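Local coordinates for protein autolysin E (Staphylococcus aureus, PDB 4PI8) that probably cleaves the NAG-NAM glycan strands of cell-wall peptidoglycan as a glycosidase with a lysozyme-related catalytic domain, at residues A[128-133]-A[158-163]. The protein carries 1 engineered substitution. Numbering follows the deposited sequence.
Sequences YNFFGI and KAIIGG. With AMU (N-acetyl-beta-muramic acid), chain B.
Ala159 O, a helix carbonyl gripped by two donors, takes a 2.8 Å bond from a water that lies between the loop and the helix, and the i+4 helical bond from Gly163 N. The same water accepts the N-H of Phe130, 3.0 Å from Phe130 N, and this bridge ties the loop after strand 125-127 to helix 156-172 in the lysozyme-like domain; no direct hydrogen bond joins the two segments. Phe131 brings the edge of its ring to the same carbonyl, with CE2 3.6 Å from Ala159 O, while the bare CA of Gly163 lets the ring come close obliquely, Phe131 CD2 lying 3.6 Å from Gly163 CA. Phe131 CG stands anti to its own carbonyl carbon (chi1 -53°), and this sets the ring against the helix backbone; His104 packs against it edge-to-face. Ala159 CB lies over one face of the Phe130 ring in a CH-pi contact, 4.3 Å from the centroid and offset toward the rim, and also touches Tyr128 CB. Ile160 CG1 reaches the edge of the Phe130 ring in its plane. Within the loop, Asn129 turns away from the helix and holds the backbone N and O of Ile133: OD1 accepts a nearly straight bond from Ile133 N (178°) and a weak one from Phe131 N, and ND2 donates to Ile133 O. These bonds probably help fix the turn that places Gly132 and Ile133 in the glycan pocket, where Gly132 O lies 3.5 Å from C7 of the N-acetyl-beta-muramic acid. On the helix side, Ile133 CD1 rests 3.8 Å from Gly163 CA.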
ATOM      1  N   TYR A 128     -13.864   2.835   8.718  1.00 16.37           N
ATOM      2  CA  TYR A 128     -12.994   3.514   7.734  1.00 16.31           C
ATOM      3  C   TYR A 128     -11.846   2.577   7.394  1.00 13.88           C
ATOM      4  O   TYR A 128     -11.467   1.744   8.169  1.00 15.98           O
ATOM      5  CB  TYR A 128     -12.435   4.821   8.357  1.00 16.28           C
ATOM      6  CG  TYR A 128     -13.558   5.811   8.669  1.00 15.15           C
ATOM      7  CD1 TYR A 128     -14.218   5.717   9.884  1.00 16.52           C
ATOM      8  CD2 TYR A 128     -13.903   6.767   7.776  1.00 14.92           C
ATOM      9  CE1 TYR A 128     -15.257   6.613  10.164  1.00 16.37           C
ATOM     10  CE2 TYR A 128     -14.942   7.675   8.025  1.00 15.23           C
ATOM     11  CZ  TYR A 128     -15.608   7.550   9.243  1.00 15.51           C
ATOM     12  OH  TYR A 128     -16.636   8.456   9.555  1.00 17.69           O
ATOM     13  N   ASN A 129     -11.365   2.758   6.170  1.00 15.32           N
ATOM     14  CA  ASN A 129     -10.239   1.903   5.678  1.00 14.24           C
ATOM     15  C   ASN A 129      -9.529   2.709   4.623  1.00 14.03           C
ATOM     16  O   ASN A 129     -10.062   3.015   3.580  1.00 14.84           O
ATOM     17  CB  ASN A 129     -10.866   0.652   5.093  1.00 15.12           C
ATOM     18  CG  ASN A 129      -9.851  -0.407   4.730  1.00 17.25           C
ATOM     19  OD1 ASN A 129      -8.690  -0.151   4.414  1.00 16.50           O
ATOM     20  ND2 ASN A 129     -10.300  -1.611   4.817  1.00 17.35           N
ATOM     21  N   PHE A 130      -8.263   3.085   4.931  1.00 13.09           N
ATOM     22  CA  PHE A 130      -7.528   3.947   4.048  1.00 12.66           C
ATOM     23  C   PHE A 130      -6.363   3.282   3.288  1.00 12.40           C
ATOM     24  O   PHE A 130      -5.604   3.966   2.623  1.00 14.07           O
ATOM     25  CB  PHE A 130      -6.967   5.159   4.837  1.00 12.75           C
ATOM     26  CG  PHE A 130      -7.999   6.063   5.455  1.00 14.11           C
ATOM     27  CD1 PHE A 130      -9.243   6.243   4.902  1.00 14.08           C
ATOM     28  CD2 PHE A 130      -7.672   6.738   6.604  1.00 14.96           C
ATOM     29  CE1 PHE A 130     -10.188   7.075   5.512  1.00 15.30           C
ATOM     30  CE2 PHE A 130      -8.571   7.628   7.161  1.00 15.68           C
ATOM     31  CZ  PHE A 130      -9.830   7.774   6.636  1.00 14.84           C
ATOM     32  N   PHE A 131      -6.270   1.954   3.432  1.00 12.80           N
ATOM     33  CA  PHE A 131      -5.143   1.236   2.822  1.00 13.35           C
ATOM     34  C   PHE A 131      -5.559   0.009   2.020  1.00 15.01           C
ATOM     35  O   PHE A 131      -4.715  -0.898   1.827  1.00 14.40           O
ATOM     36  CB  PHE A 131      -4.026   0.945   3.828  1.00 12.90           C
ATOM     37  CG  PHE A 131      -3.545   2.167   4.567  1.00 12.67           C
ATOM     38  CD1 PHE A 131      -2.542   2.945   4.045  1.00 13.41           C
ATOM     39  CD2 PHE A 131      -4.116   2.513   5.760  1.00 13.56           C
ATOM     40  CE1 PHE A 131      -2.074   4.076   4.674  1.00 12.92           C
ATOM     41  CE2 PHE A 131      -3.703   3.635   6.415  1.00 12.85           C
ATOM     42  CZ  PHE A 131      -2.693   4.434   5.879  1.00 13.41           C
ATOM     43  N   GLY A 132      -6.820  -0.079   1.645  1.00 14.33           N
ATOM     44  CA  GLY A 132      -7.250  -1.226   0.871  1.00 14.88           C
ATOM     45  C   GLY A 132      -7.090  -2.520   1.583  1.00 14.38           C
ATOM     46  O   GLY A 132      -6.713  -3.537   0.914  1.00 16.52           O
ATOM     47  N   ILE A 133      -7.365  -2.651   2.869  1.00 14.42           N
ATOM     48  CA  ILE A 133      -7.120  -3.798   3.669  1.00 15.99           C
ATOM     49  C   ILE A 133      -8.389  -4.637   3.793  1.00 18.62           C
ATOM     50  O   ILE A 133      -9.390  -4.209   4.402  1.00 19.27           O
ATOM     51  CB  ILE A 133      -6.540  -3.448   5.055  1.00 15.95           C
ATOM     52  CG1 ILE A 133      -5.217  -2.683   4.886  1.00 15.94           C
ATOM     53  CG2 ILE A 133      -6.346  -4.662   5.922  1.00 17.94           C
ATOM     54  CD1 ILE A 133      -4.750  -1.945   6.109  1.00 16.45           C
ATOM     55  N   LYS A 158      -8.289   6.167  13.768  1.00 14.74           N
ATOM     56  CA  LYS A 158      -8.109   4.765  14.075  1.00 15.96           C
ATOM     57  C   LYS A 158      -7.739   3.960  12.784  1.00 14.89           C
ATOM     58  O   LYS A 158      -6.929   3.029  12.851  1.00 16.06           O
ATOM     59  CB  LYS A 158      -9.314   4.094  14.709  1.00 18.74           C
ATOM     60  CG  LYS A 158      -9.472   4.548  16.151  1.00 20.60           C
ATOM     61  CD  LYS A 158     -10.865   4.210  16.635  1.00 22.52           C
ATOM     62  CE  LYS A 158     -10.988   4.581  18.113  1.00 27.18           C
ATOM     63  NZ  LYS A 158     -10.203   3.666  18.990  1.00 33.85           N
ATOM     64  N   ALA A 159      -8.284   4.366  11.640  1.00 14.57           N
ATOM     65  CA  ALA A 159      -7.920   3.716  10.351  1.00 14.86           C
ATOM     66  C   ALA A 159      -6.496   4.050   9.935  1.00 14.06           C
ATOM     67  O   ALA A 159      -5.832   3.173   9.342  1.00 13.84           O
ATOM     68  CB  ALA A 159      -8.882   4.132   9.298  1.00 15.28           C
ATOM     69  N   ILE A 160      -6.001   5.231  10.283  1.00 13.16           N
ATOM     70  CA  ILE A 160      -4.597   5.579   9.949  1.00 13.32           C
ATOM     71  C   ILE A 160      -3.649   4.734  10.803  1.00 13.97           C
ATOM     72  O   ILE A 160      -2.736   4.055  10.335  1.00 14.35           O
ATOM     73  CB  ILE A 160      -4.351   7.075  10.175  1.00 12.81           C
ATOM     74  CG1 ILE A 160      -5.137   7.864   9.135  1.00 13.22           C
ATOM     75  CG2 ILE A 160      -2.860   7.384  10.017  1.00 13.10           C
ATOM     76  CD1 ILE A 160      -5.326   9.341   9.464  1.00 14.10           C
ATOM     77  N   ILE A 161      -3.833   4.745  12.121  1.00 13.22           N
ATOM     78  CA  ILE A 161      -2.986   3.979  13.032  1.00 14.87           C
ATOM     79  C   ILE A 161      -3.099   2.513  12.710  1.00 14.35           C
ATOM     80  O   ILE A 161      -2.068   1.803  12.708  1.00 14.44           O
ATOM     81  CB  ILE A 161      -3.344   4.222  14.543  1.00 17.20           C
ATOM     82  CG1 ILE A 161      -3.128   5.664  14.927  1.00 20.72           C
ATOM     83  CG2 ILE A 161      -2.605   3.244  15.477  1.00 19.08           C
ATOM     84  CD1 ILE A 161      -1.759   6.177  14.757  1.00 22.50           C
ATOM     85  N   GLY A 162      -4.330   2.023  12.559  1.00 13.54           N
ATOM     86  CA  GLY A 162      -4.514   0.594  12.357  1.00 14.39           C
ATOM     87  C   GLY A 162      -3.944   0.104  11.007  1.00 13.01           C
ATOM     88  O   GLY A 162      -3.440  -1.018  10.942  1.00 14.23           O
ATOM     89  N   GLY A 163      -4.049   0.915   9.967  1.00 12.92           N
ATOM     90  CA  GLY A 163      -3.481   0.570   8.708  1.00 13.58           C
ATOM     91  C   GLY A 163      -1.991   0.410   8.850  1.00 13.60           C
ATOM     92  O   GLY A 163      -1.418  -0.562   8.355  1.00 13.22           O
TER
HETATM   93  C1  AMU B   1      -5.967  -7.382  -2.217  1.00 17.17           C
HETATM   94  C2  AMU B   1      -5.812  -7.878  -0.809  1.00 15.82           C
HETATM   95  C3  AMU B   1      -5.085  -9.232  -0.803  1.00 15.15           C
HETATM   96  C4  AMU B   1      -5.844 -10.196  -1.745  1.00 16.34           C
HETATM   97  C5  AMU B   1      -6.094  -9.529  -3.066  1.00 17.36           C
HETATM   98  C6  AMU B   1      -6.877 -10.440  -4.015  1.00 20.32           C
HETATM   99  C7  AMU B   1      -5.252  -6.657   1.297  1.00 17.75           C
HETATM  100  C8  AMU B   1      -4.223  -5.757   1.948  1.00 16.92           C
HETATM  101  C9  AMU B   1      -3.667  -9.724   1.082  1.00 16.20           C
HETATM  102  C10 AMU B   1      -3.771  -9.576   2.550  1.00 18.61           C
HETATM  103  C11 AMU B   1      -2.897 -10.985   0.698  1.00 15.74           C
HETATM  104  O1  AMU B   1      -6.680  -6.156  -2.254  1.00 19.05           O
HETATM  105  O3  AMU B   1      -4.977  -9.775   0.509  1.00 15.06           O
HETATM  106  O4  AMU B   1      -4.998 -11.354  -1.841  1.00 16.45           O
HETATM  107  O5  AMU B   1      -6.807  -8.331  -2.886  1.00 18.33           O
HETATM  108  O6  AMU B   1      -6.967  -9.909  -5.342  1.00 26.13           O
HETATM  109  O7  AMU B   1      -6.261  -6.985   1.882  1.00 17.14           O
HETATM  110  O10 AMU B   1      -2.838  -9.013   3.197  1.00 17.97           O
HETATM  111  O11 AMU B   1      -4.802 -10.076   3.157  1.00 20.01           O
HETATM  112  N2  AMU B   1      -5.017  -6.938   0.022  1.00 16.19           N
HETATM  113  O   HOH W   1      -7.085   1.749   7.302  1.00 14.61           O